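Local coordinates for probable chitinase A (Chromobacterium violaceum, PDB 4TX8), which probably cleaves internal glycosidic bonds of chitin, as an endochitinase of glycoside hydrolase family 18, at residues 110-115 / 137-142; 175-180 / 210-215; 290-295 / 393-398. All blocks are in the same frame, centred on the assembly; numbering follows the deposited sequence.

Interaction 1: residues 110-115 / 137-142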
ATOM      1  N   VAL A 110       1.119  -3.561  -5.672  1.00 24.20           N
ATOM      2  CA  VAL A 110       1.062  -2.170  -5.244  1.00 21.64           C
ATOM      3  C   VAL A 110       2.018  -1.957  -4.079  1.00 23.36           C
ATOM      4  O   VAL A 110       2.024  -2.744  -3.134  1.00 23.71           O
ATOM      5  CB  VAL A 110      -0.368  -1.767  -4.819  1.00 21.61           C
ATOM      6  CG1 VAL A 110      -0.401  -0.325  -4.330  1.00 19.28           C
ATOM      7  CG2 VAL A 110      -1.349  -1.979  -5.967  1.00 22.83           C
ATOM      8  N   GLY A 111       2.828  -0.904  -4.145  1.00 19.64           N
ATOM      9  CA  GLY A 111       3.767  -0.617  -3.075  1.00 17.43           C
ATOM     10  C   GLY A 111       3.941   0.864  -2.800  1.00 22.92           C
ATOM     11  O   GLY A 111       3.747   1.699  -3.688  1.00 22.57           O
ATOM     12  N   TYR A 112       4.309   1.187  -1.563  1.00 20.09           N
ATOM     13  CA  TYR A 112       4.532   2.572  -1.166  1.00 22.66           C
ATOM     14  C   TYR A 112       6.002   2.956  -1.284  1.00 25.53           C
ATOM     15  O   TYR A 112       6.886   2.236  -0.822  1.00 23.57           O
ATOM     16  CB  TYR A 112       4.047   2.811   0.266  1.00 18.68           C
ATOM     17  CG  TYR A 112       2.544   2.816   0.412  1.00 19.56           C
ATOM     18  CD1 TYR A 112       1.827   1.625   0.476  1.00 20.48           C
ATOM     19  CD2 TYR A 112       1.839   4.013   0.472  1.00 18.92           C
ATOM     20  CE1 TYR A 112       0.448   1.627   0.601  1.00 23.21           C
ATOM     21  CE2 TYR A 112       0.461   4.027   0.602  1.00 19.73           C
ATOM     22  CZ  TYR A 112      -0.228   2.832   0.662  1.00 22.95           C
ATOM     23  OH  TYR A 112      -1.596   2.846   0.790  1.00 22.36           O
ATOM     24  N   TRP A 113       6.240   4.105  -1.907  1.00 23.04           N
ATOM     25  CA  TRP A 113       7.574   4.658  -2.091  1.00 21.80           C
ATOM     26  C   TRP A 113       7.795   5.782  -1.072  1.00 22.71           C
ATOM     27  O   TRP A 113       7.038   6.753  -1.045  1.00 24.44           O
ATOM     28  CB  TRP A 113       7.722   5.159  -3.535  1.00 19.55           C
ATOM     29  CG  TRP A 113       9.000   5.870  -3.881  1.00 23.30           C
ATOM     30  CD1 TRP A 113      10.166   5.304  -4.308  1.00 24.62           C
ATOM     31  CD2 TRP A 113       9.219   7.287  -3.881  1.00 23.03           C
ATOM     32  NE1 TRP A 113      11.104   6.280  -4.556  1.00 24.97           N
ATOM     33  CE2 TRP A 113      10.547   7.506  -4.301  1.00 22.17           C
ATOM     34  CE3 TRP A 113       8.423   8.391  -3.558  1.00 27.46           C
ATOM     35  CZ2 TRP A 113      11.098   8.782  -4.405  1.00 23.77           C
ATOM     36  CZ3 TRP A 113       8.974   9.662  -3.662  1.00 31.54           C
ATOM     37  CH2 TRP A 113      10.299   9.846  -4.081  1.00 26.31           C
ATOM     38  N   HIS A 114       8.809   5.636  -0.220  1.00 24.68           N
ATOM     39  CA  HIS A 114       9.073   6.617   0.840  1.00 24.68           C
ATOM     40  C   HIS A 114       9.534   7.962   0.289  1.00 23.07           C
ATOM     41  O   HIS A 114      10.631   8.063  -0.260  1.00 24.44           O
ATOM     42  CB  HIS A 114      10.144   6.115   1.818  1.00 20.67           C
ATOM     43  CG  HIS A 114       9.790   4.852   2.539  1.00 24.02           C
ATOM     44  ND1 HIS A 114      10.599   4.310   3.515  1.00 21.31           N
ATOM     45  CD2 HIS A 114       8.727   4.020   2.427  1.00 27.61           C
ATOM     46  CE1 HIS A 114      10.048   3.201   3.975  1.00 25.58           C
ATOM     47  NE2 HIS A 114       8.912   3.002   3.332  1.00 23.98           N
ATOM     48  N   ASN A 115       8.717   8.996   0.460  1.00 18.04           N
ATOM     49  CA  ASN A 115       9.152  10.357   0.161  1.00 19.57           C
ATOM     50  C   ASN A 115       9.815  10.955   1.402  1.00 23.48           C
ATOM     51  O   ASN A 115       9.542  12.092   1.789  1.00 23.16           O
ATOM     52  CB  ASN A 115       7.972  11.218  -0.299  1.00 18.15           C
ATOM     53  CG  ASN A 115       8.393  12.612  -0.730  1.00 25.66           C
ATOM     54  OD1 ASN A 115       9.401  12.786  -1.414  1.00 24.64           O
ATOM     55  ND2 ASN A 115       7.635  13.614  -0.304  1.00 25.91           N
ATOM     56  N   VAL A 137       3.020   4.018  -5.105  1.00 22.61           N
ATOM     57  CA  VAL A 137       2.282   4.977  -4.293  1.00 21.50           C
ATOM     58  C   VAL A 137       3.218   5.878  -3.502  1.00 23.55           C
ATOM     59  O   VAL A 137       3.876   5.432  -2.563  1.00 23.56           O
ATOM     60  CB  VAL A 137       1.327   4.277  -3.316  1.00 21.42           C
ATOM     61  CG1 VAL A 137       0.447   5.303  -2.628  1.00 20.86           C
ATOM     62  CG2 VAL A 137       0.479   3.248  -4.045  1.00 18.41           C
ATOM     63  N   VAL A 138       3.261   7.151  -3.882  1.00 22.76           N
ATOM     64  CA  VAL A 138       4.151   8.117  -3.252  1.00 22.22           C
ATOM     65  C   VAL A 138       3.646   8.521  -1.868  1.00 22.22           C
ATOM     66  O   VAL A 138       2.539   9.041  -1.720  1.00 24.39           O
ATOM     67  CB  VAL A 138       4.318   9.368  -4.134  1.00 24.89           C
ATOM     68  CG1 VAL A 138       5.117  10.432  -3.401  1.00 22.70           C
ATOM     69  CG2 VAL A 138       4.994   8.993  -5.450  1.00 23.01           C
ATOM     70  N   ALA A 139       4.474   8.271  -0.858  1.00 19.61           N
ATOM     71  CA  ALA A 139       4.113   8.501   0.536  1.00 21.73           C
ATOM     72  C   ALA A 139       5.043   9.525   1.191  1.00 26.09           C
ATOM     73  O   ALA A 139       6.226   9.241   1.373  1.00 29.17           O
ATOM     74  CB  ALA A 139       4.161   7.189   1.296  1.00 21.17           C
ATOM     75  N   PHE A 140       4.536  10.698   1.574  1.00 25.66           N
ATOM     76  CA  PHE A 140       3.125  11.063   1.491  1.00 23.04           C
ATOM     77  C   PHE A 140       2.965  12.519   1.077  1.00 28.09           C
ATOM     78  O   PHE A 140       3.942  13.260   0.986  1.00 28.60           O
ATOM     79  CB  PHE A 140       2.427  10.880   2.841  1.00 21.80           C
ATOM     80  CG  PHE A 140       2.411   9.471   3.348  1.00 22.66           C
ATOM     81  CD1 PHE A 140       1.364   8.619   3.030  1.00 20.89           C
ATOM     82  CD2 PHE A 140       3.424   9.007   4.171  1.00 21.95           C
ATOM     83  CE1 PHE A 140       1.337   7.317   3.510  1.00 21.07           C
ATOM     84  CE2 PHE A 140       3.404   7.705   4.656  1.00 24.61           C
ATOM     85  CZ  PHE A 140       2.359   6.861   4.324  1.00 22.65           C
ATOM     86  N   ALA A 141       1.720  12.931   0.864  1.00 27.86           N
ATOM     87  CA  ALA A 141       1.390  14.349   0.797  1.00 26.82           C
ATOM     88  C   ALA A 141       1.273  14.889   2.219  1.00 29.88           C
ATOM     89  O   ALA A 141       1.120  14.117   3.168  1.00 29.02           O
ATOM     90  CB  ALA A 141       0.096  14.572   0.024  1.00 25.80           C
ATOM     91  N   ASP A 142       1.349  16.208   2.370  1.00 30.20           N
ATOM     92  CA  ASP A 142       1.228  16.826   3.688  1.00 31.22           C
ATOM     93  C   ASP A 142      -0.066  17.605   3.846  1.00 34.29           C
ATOM     94  O   ASP A 142      -0.440  18.393   2.975  1.00 30.84           O
ATOM     95  CB  ASP A 142       2.402  17.771   3.967  1.00 32.09           C
ATOM     96  CG  ASP A 142       3.738  17.063   3.980  1.00 38.38           C
ATOM     97  OD1 ASP A 142       3.970  16.243   4.894  1.00 39.21           O
ATOM     98  OD2 ASP A 142       4.563  17.339   3.084  1.00 39.70           O
TER
HETATM   99  O   HOH W   1       6.609  12.654   2.360  1.00 29.14           O

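Interaction 2: residues 175-180 / 210-215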
ATOM      1  N   LYS A 175       3.169   1.512 -15.526  1.00 29.87           N
ATOM      2  CA  LYS A 175       2.958   1.681 -14.092  1.00 29.12           C
ATOM      3  C   LYS A 175       2.060   2.877 -13.794  1.00 29.26           C
ATOM      4  O   LYS A 175       2.006   3.836 -14.561  1.00 29.80           O
ATOM      5  CB  LYS A 175       4.290   1.853 -13.354  1.00 29.27           C
ATOM      6  CG  LYS A 175       5.077   0.571 -13.134  1.00 30.47           C
ATOM      7  CD  LYS A 175       6.028   0.287 -14.284  1.00 36.08           C
ATOM      8  CE  LYS A 175       6.974  -0.861 -13.960  1.00 32.01           C
ATOM      9  NZ  LYS A 175       6.253  -2.152 -13.762  1.00 30.05           N
ATOM     10  N   LYS A 176       1.356   2.811 -12.672  1.00 29.12           N
ATOM     11  CA  LYS A 176       0.633   3.967 -12.157  1.00 26.98           C
ATOM     12  C   LYS A 176       1.437   4.591 -11.024  1.00 26.80           C
ATOM     13  O   LYS A 176       2.062   3.881 -10.234  1.00 25.61           O
ATOM     14  CB  LYS A 176      -0.762   3.574 -11.669  1.00 30.25           C
ATOM     15  CG  LYS A 176      -1.677   3.059 -12.764  1.00 35.10           C
ATOM     16  CD  LYS A 176      -1.942   4.136 -13.800  1.00 36.57           C
ATOM     17  CE  LYS A 176      -2.751   3.594 -14.960  1.00 43.45           C
ATOM     18  NZ  LYS A 176      -2.905   4.601 -16.047  1.00 48.45           N
ATOM     19  N   VAL A 177       1.435   5.917 -10.960  1.00 24.28           N
ATOM     20  CA  VAL A 177       2.103   6.631  -9.881  1.00 25.54           C
ATOM     21  C   VAL A 177       1.091   7.531  -9.188  1.00 25.64           C
ATOM     22  O   VAL A 177       0.617   8.507  -9.768  1.00 24.08           O
ATOM     23  CB  VAL A 177       3.285   7.473 -10.389  1.00 25.08           C
ATOM     24  CG1 VAL A 177       4.009   8.126  -9.219  1.00 22.00           C
ATOM     25  CG2 VAL A 177       4.244   6.614 -11.205  1.00 22.88           C
ATOM     26  N   VAL A 178       0.748   7.197  -7.949  1.00 23.31           N
ATOM     27  CA  VAL A 178      -0.309   7.924  -7.264  1.00 27.90           C
ATOM     28  C   VAL A 178       0.206   8.556  -5.969  1.00 27.53           C
ATOM     29  O   VAL A 178       1.187   8.099  -5.386  1.00 26.16           O
ATOM     30  CB  VAL A 178      -1.530   6.998  -6.987  1.00 37.78           C
ATOM     31  CG1 VAL A 178      -1.414   5.712  -7.796  1.00 38.55           C
ATOM     32  CG2 VAL A 178      -1.678   6.683  -5.514  1.00 37.78           C
ATOM     33  N   LEU A 179      -0.453   9.630  -5.547  1.00 25.84           N
ATOM     34  CA  LEU A 179      -0.059  10.366  -4.355  1.00 27.03           C
ATOM     35  C   LEU A 179      -0.894   9.927  -3.163  1.00 27.06           C
ATOM     36  O   LEU A 179      -2.119   9.979  -3.212  1.00 27.08           O
ATOM     37  CB  LEU A 179      -0.216  11.870  -4.587  1.00 25.94           C
ATOM     38  CG  LEU A 179       0.156  12.768  -3.409  1.00 26.17           C
ATOM     39  CD1 LEU A 179       1.604  12.539  -3.015  1.00 24.19           C
ATOM     40  CD2 LEU A 179      -0.091  14.231  -3.746  1.00 23.04           C
ATOM     41  N   SER A 180      -0.241   9.493  -2.089  1.00 25.59           N
ATOM     42  CA  SER A 180      -0.976   9.033  -0.917  1.00 25.24           C
ATOM     43  C   SER A 180      -1.184  10.130   0.119  1.00 25.90           C
ATOM     44  O   SER A 180      -0.278  10.911   0.418  1.00 25.47           O
ATOM     45  CB  SER A 180      -0.268   7.850  -0.257  1.00 25.65           C
ATOM     46  OG  SER A 180      -1.012   7.390   0.860  1.00 21.12           O
ATOM     47  N   TYR A 210       2.514  17.595 -11.165  1.00 34.42           N
ATOM     48  CA  TYR A 210       3.461  16.486 -11.170  1.00 33.94           C
ATOM     49  C   TYR A 210       3.062  15.362 -12.122  1.00 37.71           C
ATOM     50  O   TYR A 210       3.914  14.605 -12.586  1.00 34.91           O
ATOM     51  CB  TYR A 210       3.637  15.944  -9.750  1.00 34.59           C
ATOM     52  CG  TYR A 210       4.442  16.870  -8.869  1.00 35.58           C
ATOM     53  CD1 TYR A 210       3.825  17.879  -8.138  1.00 34.87           C
ATOM     54  CD2 TYR A 210       5.823  16.750  -8.785  1.00 34.71           C
ATOM     55  CE1 TYR A 210       4.561  18.735  -7.340  1.00 35.75           C
ATOM     56  CE2 TYR A 210       6.567  17.601  -7.990  1.00 37.20           C
ATOM     57  CZ  TYR A 210       5.932  18.590  -7.270  1.00 37.93           C
ATOM     58  OH  TYR A 210       6.672  19.437  -6.479  1.00 39.09           O
ATOM     59  N   GLY A 211       1.773  15.259 -12.425  1.00 31.76           N
ATOM     60  CA  GLY A 211       1.305  14.239 -13.344  1.00 30.01           C
ATOM     61  C   GLY A 211       1.018  12.912 -12.666  1.00 31.56           C
ATOM     62  O   GLY A 211       1.089  11.855 -13.298  1.00 30.13           O
ATOM     63  N   PHE A 212       0.707  12.964 -11.374  1.00 27.80           N
ATOM     64  CA  PHE A 212       0.211  11.797 -10.652  1.00 28.14           C
ATOM     65  C   PHE A 212      -1.072  11.283 -11.300  1.00 30.79           C
ATOM     66  O   PHE A 212      -1.874  12.072 -11.792  1.00 31.38           O
ATOM     67  CB  PHE A 212      -0.057  12.134  -9.186  1.00 28.53           C
ATOM     68  CG  PHE A 212       1.177  12.444  -8.393  1.00 29.10           C
ATOM     69  CD1 PHE A 212       2.128  11.465  -8.156  1.00 28.69           C
ATOM     70  CD2 PHE A 212       1.369  13.705  -7.851  1.00 27.71           C
ATOM     71  CE1 PHE A 212       3.259  11.746  -7.413  1.00 30.46           C
ATOM     72  CE2 PHE A 212       2.497  13.991  -7.105  1.00 29.17           C
ATOM     73  CZ  PHE A 212       3.444  13.009  -6.887  1.00 30.49           C
ATOM     74  N   ASP A 213      -1.275   9.970 -11.287  1.00 28.15           N
ATOM     75  CA  ASP A 213      -2.466   9.385 -11.904  1.00 28.47           C
ATOM     76  C   ASP A 213      -3.704   9.550 -11.031  1.00 27.96           C
ATOM     77  O   ASP A 213      -4.830   9.431 -11.509  1.00 27.16           O
ATOM     78  CB  ASP A 213      -2.246   7.899 -12.200  1.00 29.77           C
ATOM     79  CG  ASP A 213      -1.228   7.669 -13.291  1.00 33.34           C
ATOM     80  OD1 ASP A 213      -1.564   7.909 -14.470  1.00 34.58           O
ATOM     81  OD2 ASP A 213      -0.096   7.242 -12.973  1.00 31.50           O
ATOM     82  N   GLY A 214      -3.492   9.815  -9.748  1.00 25.28           N
ATOM     83  CA  GLY A 214      -4.593   9.932  -8.813  1.00 23.45           C
ATOM     84  C   GLY A 214      -4.108   9.885  -7.382  1.00 25.21           C
ATOM     85  O   GLY A 214      -2.948  10.188  -7.110  1.00 22.95           O
ATOM     86  N   ILE A 215      -4.990   9.501  -6.463  1.00 23.81           N
ATOM     87  CA  ILE A 215      -4.648   9.533  -5.047  1.00 23.71           C
ATOM     88  C   ILE A 215      -4.941   8.226  -4.319  1.00 28.15           C
ATOM     89  O   ILE A 215      -5.753   7.410  -4.761  1.00 25.44           O
ATOM     90  CB  ILE A 215      -5.394  10.666  -4.309  1.00 25.14           C
ATOM     91  CG1 ILE A 215      -6.894  10.375  -4.257  1.00 28.28           C
ATOM     92  CG2 ILE A 215      -5.108  12.022  -4.958  1.00 24.91           C
ATOM     93  CD1 ILE A 215      -7.694  11.419  -3.499  1.00 28.81           C
TER
HETATM   94  O   HOH W   2      -0.571   7.106 -16.562  1.00 46.95           O
HETATM   95  O   HOH W   3      -4.607   7.062 -14.796  1.00 49.45           O

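Interaction 3: residues 290-295 / 393-398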
ATOM      1  N   HIS A 290      -7.207  -1.834  -0.915  1.00 25.14           N
ATOM      2  CA  HIS A 290      -6.350  -2.846  -0.319  1.00 24.19           C
ATOM      3  C   HIS A 290      -6.257  -2.605   1.179  1.00 25.89           C
ATOM      4  O   HIS A 290      -5.436  -1.815   1.655  1.00 24.47           O
ATOM      5  CB  HIS A 290      -4.965  -2.853  -0.968  1.00 18.36           C
ATOM      6  CG  HIS A 290      -4.505  -1.508  -1.440  1.00 19.11           C
ATOM      7  ND1 HIS A 290      -4.381  -0.424  -0.600  1.00 21.31           N
ATOM      8  CD2 HIS A 290      -4.125  -1.079  -2.668  1.00 20.16           C
ATOM      9  CE1 HIS A 290      -3.949   0.619  -1.290  1.00 22.38           C
ATOM     10  NE2 HIS A 290      -3.785   0.247  -2.546  1.00 22.65           N
ATOM     11  N   VAL A 291      -7.132  -3.284   1.910  1.00 23.37           N
ATOM     12  CA  VAL A 291      -7.193  -3.170   3.357  1.00 22.93           C
ATOM     13  C   VAL A 291      -5.870  -3.619   3.973  1.00 23.29           C
ATOM     14  O   VAL A 291      -5.232  -4.557   3.497  1.00 23.45           O
ATOM     15  CB  VAL A 291      -8.376  -3.991   3.920  1.00 25.72           C
ATOM     16  CG1 VAL A 291      -8.196  -4.299   5.399  1.00 25.82           C
ATOM     17  CG2 VAL A 291      -9.684  -3.251   3.683  1.00 21.77           C
ATOM     18  N   GLN A 292      -5.441  -2.913   5.010  1.00 19.60           N
ATOM     19  CA  GLN A 292      -4.232  -3.275   5.727  1.00 23.09           C
ATOM     20  C   GLN A 292      -4.541  -4.387   6.724  1.00 24.21           C
ATOM     21  O   GLN A 292      -5.207  -4.171   7.733  1.00 25.27           O
ATOM     22  CB  GLN A 292      -3.638  -2.046   6.426  1.00 22.22           C
ATOM     23  CG  GLN A 292      -3.193  -0.957   5.443  1.00 25.91           C
ATOM     24  CD  GLN A 292      -2.912   0.385   6.104  1.00 33.81           C
ATOM     25  OE1 GLN A 292      -3.103   0.555   7.305  1.00 48.17           O
ATOM     26  NE2 GLN A 292      -2.448   1.346   5.314  1.00 29.24           N
ATOM     27  N   TYR A 293      -4.071  -5.590   6.423  1.00 21.13           N
ATOM     28  CA  TYR A 293      -4.279  -6.717   7.319  1.00 24.20           C
ATOM     29  C   TYR A 293      -3.081  -6.884   8.244  1.00 25.52           C
ATOM     30  O   TYR A 293      -2.528  -7.977   8.375  1.00 30.16           O
ATOM     31  CB  TYR A 293      -4.540  -7.994   6.521  1.00 20.90           C
ATOM     32  CG  TYR A 293      -5.788  -7.900   5.679  1.00 23.46           C
ATOM     33  CD1 TYR A 293      -7.041  -8.110   6.238  1.00 23.58           C
ATOM     34  CD2 TYR A 293      -5.718  -7.588   4.327  1.00 23.67           C
ATOM     35  CE1 TYR A 293      -8.192  -8.015   5.472  1.00 22.49           C
ATOM     36  CE2 TYR A 293      -6.860  -7.492   3.556  1.00 24.50           C
ATOM     37  CZ  TYR A 293      -8.094  -7.708   4.132  1.00 23.99           C
ATOM     38  OH  TYR A 293      -9.230  -7.612   3.361  1.00 27.34           O
ATOM     39  N   TYR A 294      -2.677  -5.788   8.878  1.00 20.99           N
ATOM     40  CA  TYR A 294      -1.599  -5.843   9.860  1.00 24.32           C
ATOM     41  C   TYR A 294      -1.795  -4.816  10.965  1.00 24.82           C
ATOM     42  O   TYR A 294      -2.583  -3.877  10.824  1.00 23.08           O
ATOM     43  CB  TYR A 294      -0.230  -5.645   9.193  1.00 21.22           C
ATOM     44  CG  TYR A 294      -0.138  -4.545   8.148  1.00 23.71           C
ATOM     45  CD1 TYR A 294      -0.529  -4.778   6.833  1.00 23.23           C
ATOM     46  CD2 TYR A 294       0.374  -3.290   8.465  1.00 23.04           C
ATOM     47  CE1 TYR A 294      -0.436  -3.791   5.872  1.00 22.98           C
ATOM     48  CE2 TYR A 294       0.475  -2.294   7.504  1.00 20.55           C
ATOM     49  CZ  TYR A 294       0.066  -2.554   6.211  1.00 24.54           C
ATOM     50  OH  TYR A 294       0.156  -1.580   5.246  1.00 23.35           O
ATOM     51  N   ASN A 295      -1.075  -5.024  12.067  1.00 22.76           N
ATOM     52  CA  ASN A 295      -1.098  -4.143  13.231  1.00 23.94           C
ATOM     53  C   ASN A 295      -2.438  -4.098  13.962  1.00 25.42           C
ATOM     54  O   ASN A 295      -2.619  -3.275  14.849  1.00 26.40           O
ATOM     55  CB  ASN A 295      -0.710  -2.710  12.835  1.00 23.66           C
ATOM     56  CG  ASN A 295       0.759  -2.566  12.508  1.00 26.45           C
ATOM     57  OD1 ASN A 295       1.570  -3.437  12.823  1.00 28.65           O
ATOM     58  ND2 ASN A 295       1.114  -1.451  11.883  1.00 22.03           N
ATOM     59  N   GLY A 393      -5.095  -8.045  -6.658  1.00 26.54           N
ATOM     60  CA  GLY A 393      -3.788  -8.493  -6.211  1.00 25.83           C
ATOM     61  C   GLY A 393      -3.324  -8.133  -4.810  1.00 27.26           C
ATOM     62  O   GLY A 393      -4.024  -8.373  -3.823  1.00 28.19           O
ATOM     63  N   VAL A 394      -2.121  -7.565  -4.731  1.00 23.50           N
ATOM     64  CA  VAL A 394      -1.412  -7.402  -3.464  1.00 22.29           C
ATOM     65  C   VAL A 394      -0.860  -5.987  -3.270  1.00 24.44           C
ATOM     66  O   VAL A 394      -0.275  -5.407  -4.188  1.00 25.71           O
ATOM     67  CB  VAL A 394      -0.239  -8.409  -3.361  1.00 23.21           C
ATOM     68  CG1 VAL A 394       0.513  -8.250  -2.041  1.00 18.98           C
ATOM     69  CG2 VAL A 394      -0.739  -9.843  -3.520  1.00 23.75           C
ATOM     70  N   MET A 395      -1.054  -5.438  -2.073  1.00 20.82           N
ATOM     71  CA  MET A 395      -0.398  -4.194  -1.677  1.00 19.88           C
ATOM     72  C   MET A 395       0.582  -4.467  -0.544  1.00 25.21           C
ATOM     73  O   MET A 395       0.334  -5.334   0.296  1.00 24.15           O
ATOM     74  CB  MET A 395      -1.427  -3.141  -1.245  1.00 18.05           C
ATOM     75  CG  MET A 395      -0.838  -1.845  -0.679  1.00 23.25           C
ATOM     76  SD  MET A 395      -0.408  -1.922   1.084  1.00 26.21           S
ATOM     77  CE  MET A 395      -1.915  -1.303   1.846  1.00 25.26           C
ATOM     78  N   THR A 396       1.687  -3.719  -0.519  1.00 24.07           N
ATOM     79  CA  THR A 396       2.661  -3.823   0.566  1.00 25.39           C
ATOM     80  C   THR A 396       3.240  -2.501   1.025  1.00 23.45           C
ATOM     81  O   THR A 396       3.541  -1.627   0.214  1.00 21.88           O
ATOM     82  CB  THR A 396       3.880  -4.682   0.183  1.00 30.56           C
ATOM     83  OG1 THR A 396       3.710  -5.214  -1.134  1.00 46.69           O
ATOM     84  CG2 THR A 396       4.064  -5.780   1.172  1.00 28.88           C
ATOM     85  N   TRP A 397       3.420  -2.386   2.335  1.00 19.44           N
ATOM     86  CA  TRP A 397       4.363  -1.441   2.903  1.00 21.06           C
ATOM     87  C   TRP A 397       5.663  -2.202   3.132  1.00 20.94           C
ATOM     88  O   TRP A 397       5.708  -3.057   4.011  1.00 20.74           O
ATOM     89  CB  TRP A 397       3.844  -0.864   4.218  1.00 19.24           C
ATOM     90  CG  TRP A 397       4.709   0.210   4.794  1.00 21.58           C
ATOM     91  CD1 TRP A 397       5.731   0.056   5.686  1.00 21.23           C
ATOM     92  CD2 TRP A 397       4.624   1.612   4.518  1.00 21.62           C
ATOM     93  NE1 TRP A 397       6.289   1.278   5.984  1.00 21.51           N
ATOM     94  CE2 TRP A 397       5.629   2.249   5.276  1.00 22.09           C
ATOM     95  CE3 TRP A 397       3.798   2.390   3.704  1.00 20.24           C
ATOM     96  CZ2 TRP A 397       5.828   3.627   5.242  1.00 24.63           C
ATOM     97  CZ3 TRP A 397       3.999   3.762   3.670  1.00 21.72           C
ATOM     98  CH2 TRP A 397       5.005   4.365   4.435  1.00 22.52           C
ATOM     99  N   SER A 398       6.717  -1.922   2.366  1.00 21.70           N
ATOM    100  CA  SER A 398       6.759  -0.858   1.371  1.00 21.72           C
ATOM    101  C   SER A 398       7.782  -1.197   0.296  1.00 25.63           C
ATOM    102  O   SER A 398       8.543  -2.154   0.434  1.00 27.26           O
ATOM    103  CB  SER A 398       7.135   0.474   2.020  1.00 21.20           C
ATOM    104  OG  SER A 398       8.449   0.402   2.558  1.00 22.32           O
TER

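Interaction 1: residues 110-115 / 137-142
Val137 meets Gly111 and Tyr112 at once. Its N-H is hydrogen-bonded to Gly111 O (2.8 Å), and its O accepts Trp113 N. The side chain lies alongside Tyr112. Val137 CB sits over one ring face, 4.1 Å from the centroid, in a CH-pi contact. CG1, anti to the backbone N (chi1 -172°), approaches Tyr112 CE2 to 3.5 Å, and CG2 meets Val110 CG1, so the branched residue serves two neighbours. Tyr112 OH is engaged by Asp216. Val138 turns to the other face of the sheet, its CG1 at the indole edge, 3.9 Å from Trp113 CE3. Ala139 donates its N-H to Trp113 O and accepts Asn115 N at its O (2.7 Å). Its small CB fits at the edge of the Tyr112 ring and under the face of Phe140. A cis peptide leads into Phe140, whose N is linked to Asn115 O through a water bonded to both at 3.0 Å. This parallel pairing, with Tyr112, Val137 and Ala139 facing inward and Trp113 and Val138 outward, joins the first two strands of the GH18 TIM barrel.

Interaction 2: residues 175-180 / 210-215
Three hydrogen bonds tie Val177 and Leu179 to the chain entering the next strand. Asp213 N donates to Val177 O (2.8 Å) and Leu179 N to Gly214 O (3.0 Å). The third uses a side chain as stand-in for a main-chain acceptor: Val177 N points almost straight, at 172°, to Asp213 OD2 (2.9 Å), meeting the anti lone pair of the carboxylate. Gln171 NE2 also bonds to OD2, so two donors fix the rotation of this group. Beyond these, the CA of Ile215 makes a CA-H...O contact with Leu179 O at 3.2 Å.

The charged part of the contact is looser. The Lys176 chain bends at chi2 (-63°) and crosses Asp213 at about a right angle, laying its CD against Asp213 CG at 3.6 Å. Its NZ remains 3.9 Å from Asp213 OD1, a long salt bridge supplemented by a water that links the same two atoms.

Apolar contacts gather round Phe212. Leu179 CB lies over the centre of one ring face, a CH-pi contact 4.0 Å from the centroid, while Val177 CG1 meets Phe212 CD1 and Val177 O lies in the ring plane at the edge. Ile206 and Leu207 of helix 193-210 and Ile167 of helix 160-171 also pack on this phenyl, whose bulk suits the seam between sheet and helices.

Glycines shape the entry: Gly211 takes a positive phi (86°) as the chain leaves the helix, and Gly214 adopts an extended conformation readily accessible only without a side chain. The pairing closes a beta-alpha-beta crossover of the TIM barrel, strand 176-182, helix 193-210 and strand 214-218, with Asp213 opening the DxxDxDxE signature of family 18.

Interaction 3: residues 290-295 / 393-398
Within the interior of the GH18 TIM barrel, Met395 of strand 393-397 packs on His290 of strand 288-292. These strands are not neighbours in the sheet, since strand 345-350 runs between them, and the contact is made by side chains projecting into the core.

Met395 has the largest share of the contact. With CG anti to the backbone N (chi1 174°), the side chain crosses His290 at about a right angle, and its CB and CG lie over one face of the imidazole. CG stands almost directly over the ring, 3.7 Å from its centroid, in a CH-pi contact, and CB approaches His290 CG to 3.5 Å. The bend at chi2 leaves SD 4.9 Å from the centroid, above the face at a distance. The bend at chi3 turns the methyl CE back to the other segment, 3.6 Å from His290 O and 3.8 Å from Gln292 CG. A flexible, unbranched methionine suits such a place, because one chain can follow a ring face and a neighbouring side chain in turn. Val110 and Tyr112 of strand 108-114 also touch His290, and Tyr112 touches Met395.

Further up the barrel the surroundings become polar. Gln292 NE2 is hydrogen-bonded to Asp218, a calcium ligand, so the Gln292 side chain belongs to the surroundings of the metal while its CG touches Met395. Tyr294 OH binds a citrate, probably from the crystallisation liquor, in what is consistent with the substrate-binding end of the barrel. Trp397, whose indole also meets the rings of Tyr112 and His114, is joined to Ser398 by a cis peptide. The side chains of Tyr294 and Trp397 cross at about a right angle, with Tyr294 OH 3.9 Å from Trp397 CB and 4.0 Å from Met395 CE.

All three contacts belong to one barrel sheet. Interactions 1 and 2 have centres 10 Å apart, and their strands 135-143 and 176-182 are neighbours: Val138 N lies 2.7 Å from Val178 O, a probable hydrogen bond, and Phe140 and Val137 pack on Ser180. Interaction 1 meets interaction 3 on its other flank, where Val110 N is 2.7 Å from Val394 O. Interactions 2 and 3 do not touch; their nearest atoms are about 7 Å apart. The calcium ion, held by Asp218, Glu220 and Ala255, is about 3 Å from the Gln292 side chain, 7 Å from that of Tyr112 and 13 Å from that of Val178. Interaction 3 thus borders the metal site, while interaction 2 lies farther out, toward the start of its strands.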